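PDB 6KHX: peroxiredoxin from Akkermansia muciniphila, which probably reduces hydrogen peroxide and organic hydroperoxides through redox-active cysteines, as a typical 2-Cys peroxiredoxin of the thioredoxin superfamily. Local coordinates for residues T51-F56 with G92-V97. Residues are numbered along the deposited sequence; the frame is centred on the assembly and turned at random.
Sequences TELIGF and GGIQGV
Leu53 and Ile54 on helix 48-58 meet Ile94 and Val97 of the loop that leads into strand 101-103, in a buried contact within the thioredoxin-like fold of this peroxiredoxin, where apolar side chains pack on one another and on backbone carbonyls. No hydrogen bond crosses it. Val97 sends CG2 to the helix backbone, 3.8 Å from Leu53 O. The same methyl also lies against Ile54 CG1. With CG1 of Val97 anti to the backbone N (chi1 171°), CG2 sits beside that N and is the branch that meets the helix. CG2 of Ile94 also meets both helix residues, at 4.3 Å from Leu53 CB and from Ile54 CG1. The end of Ile54 reaches the loop backbone, CD1 standing 3.6 Å from Gly93 O. A type II turn from Ile94 to Val97, closed by Val97 N to Ile94 O at 3.2 Å, brings its two end residues to the helix, while the Gln95 side chain starts out pointing away from it. Tyr99 OH hydrogen-bonds Leu53 O, adding a polar tie beside the apolar one. Trp84 of helix 78-85 packs on both Leu53 and Ile94, Phe39 of strand 35-40 lies against Leu53, and Leu205 of the second subunit packs on Ile54.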
loop_
_atom_site.group_PDB
_atom_site.type_symbol
_atom_site.label_atom_id
_atom_site.label_comp_id
_atom_site.label_asym_id
_atom_site.label_seq_id
_atom_site.Cartn_x
_atom_site.Cartn_y
_atom_site.Cartn_z
ATOM N N THR B 51 14.696 46.615 -18.430
ATOM C CA THR B 51 13.773 47.537 -19.084
ATOM C C THR B 51 12.388 47.463 -18.457
ATOM O O THR B 51 11.742 48.495 -18.245
ATOM C CB THR B 51 13.712 47.268 -20.586
ATOM O OG1 THR B 51 12.858 46.150 -20.859
ATOM C CG2 THR B 51 15.094 46.979 -21.087
ATOM N N GLU B 52 11.932 46.256 -18.119
ATOM C CA GLU B 52 10.639 46.133 -17.448
ATOM C C GLU B 52 10.672 46.784 -16.068
ATOM O O GLU B 52 9.744 47.515 -15.694
ATOM C CB GLU B 52 10.234 44.661 -17.359
ATOM C CG GLU B 52 10.118 43.995 -18.724
ATOM C CD GLU B 52 9.580 42.577 -18.656
ATOM O OE1 GLU B 52 8.446 42.344 -19.135
ATOM O OE2 GLU B 52 10.288 41.699 -18.116
ATOM N N LEU B 53 11.745 46.555 -15.307
ATOM C CA LEU B 53 11.827 47.129 -13.966
ATOM C C LEU B 53 11.873 48.656 -14.012
ATOM O O LEU B 53 11.171 49.340 -13.250
ATOM C CB LEU B 53 13.042 46.564 -13.229
ATOM C CG LEU B 53 12.896 45.136 -12.684
ATOM C CD1 LEU B 53 14.199 44.345 -12.768
ATOM C CD2 LEU B 53 12.386 45.168 -11.248
ATOM N N ILE B 54 12.693 49.210 -14.910
ATOM C CA ILE B 54 12.802 50.659 -15.034
ATOM C C ILE B 54 11.490 51.260 -15.522
ATOM O O ILE B 54 11.049 52.300 -15.020
ATOM C CB ILE B 54 13.980 51.031 -15.950
ATOM C CG1 ILE B 54 15.297 50.678 -15.264
ATOM C CG2 ILE B 54 13.947 52.514 -16.274
ATOM C CD1 ILE B 54 16.483 50.667 -16.197
ATOM N N GLY B 55 10.840 50.623 -16.502
ATOM C CA GLY B 55 9.568 51.138 -16.970
ATOM C C GLY B 55 8.512 51.156 -15.881
ATOM O O GLY B 55 7.745 52.117 -15.766
ATOM N N PHE B 56 8.467 50.107 -15.051
ATOM C CA PHE B 56 7.549 50.122 -13.914
ATOM C C PHE B 56 7.892 51.252 -12.950
ATOM O O PHE B 56 6.998 51.847 -12.335
ATOM C CB PHE B 56 7.563 48.774 -13.187
ATOM C CG PHE B 56 6.510 47.814 -13.673
ATOM C CD1 PHE B 56 5.172 48.032 -13.393
ATOM C CD2 PHE B 56 6.864 46.677 -14.381
ATOM C CE1 PHE B 56 4.203 47.151 -13.840
ATOM C CE2 PHE B 56 5.902 45.793 -14.821
ATOM C CZ PHE B 56 4.570 46.030 -14.548
ATOM N N GLY B 92 23.669 48.955 -17.848
ATOM C CA GLY B 92 22.777 47.821 -17.717
ATOM C C GLY B 92 22.106 47.685 -16.369
ATOM O O GLY B 92 21.388 46.702 -16.152
ATOM N N GLY B 93 22.296 48.647 -15.466
ATOM C CA GLY B 93 21.735 48.573 -14.135
ATOM C C GLY B 93 20.314 49.104 -14.046
ATOM O O GLY B 93 19.723 49.574 -15.018
ATOM N N ILE B 94 19.763 49.023 -12.836
ATOM C CA ILE B 94 18.400 49.471 -12.571
ATOM C C ILE B 94 18.413 50.538 -11.482
ATOM O O ILE B 94 17.548 50.555 -10.598
ATOM C CB ILE B 94 17.482 48.293 -12.186
ATOM C CG1 ILE B 94 18.055 47.522 -10.993
ATOM C CG2 ILE B 94 17.242 47.377 -13.384
ATOM C CD1 ILE B 94 17.055 46.627 -10.334
ATOM N N GLN B 95 19.392 51.438 -11.547
ATOM C CA GLN B 95 19.460 52.546 -10.603
ATOM C C GLN B 95 18.165 53.344 -10.637
ATOM O O GLN B 95 17.605 53.605 -11.705
ATOM C CB GLN B 95 20.641 53.452 -10.956
ATOM C CG GLN B 95 21.105 54.377 -9.847
ATOM C CD GLN B 95 22.434 55.046 -10.179
ATOM O OE1 GLN B 95 23.504 54.560 -9.802
ATOM N NE2 GLN B 95 22.371 56.163 -10.897
ATOM N N GLY B 96 17.682 53.725 -9.456
ATOM C CA GLY B 96 16.469 54.505 -9.344
ATOM C C GLY B 96 15.188 53.714 -9.184
ATOM O O GLY B 96 14.132 54.323 -8.961
ATOM N N VAL B 97 15.233 52.389 -9.300
ATOM C CA VAL B 97 14.060 51.567 -9.021
ATOM C C VAL B 97 13.846 51.520 -7.512
ATOM O O VAL B 97 14.729 51.095 -6.761
ATOM C CB VAL B 97 14.217 50.162 -9.614
ATOM C CG1 VAL B 97 13.093 49.257 -9.137
ATOM C CG2 VAL B 97 14.236 50.238 -11.136
#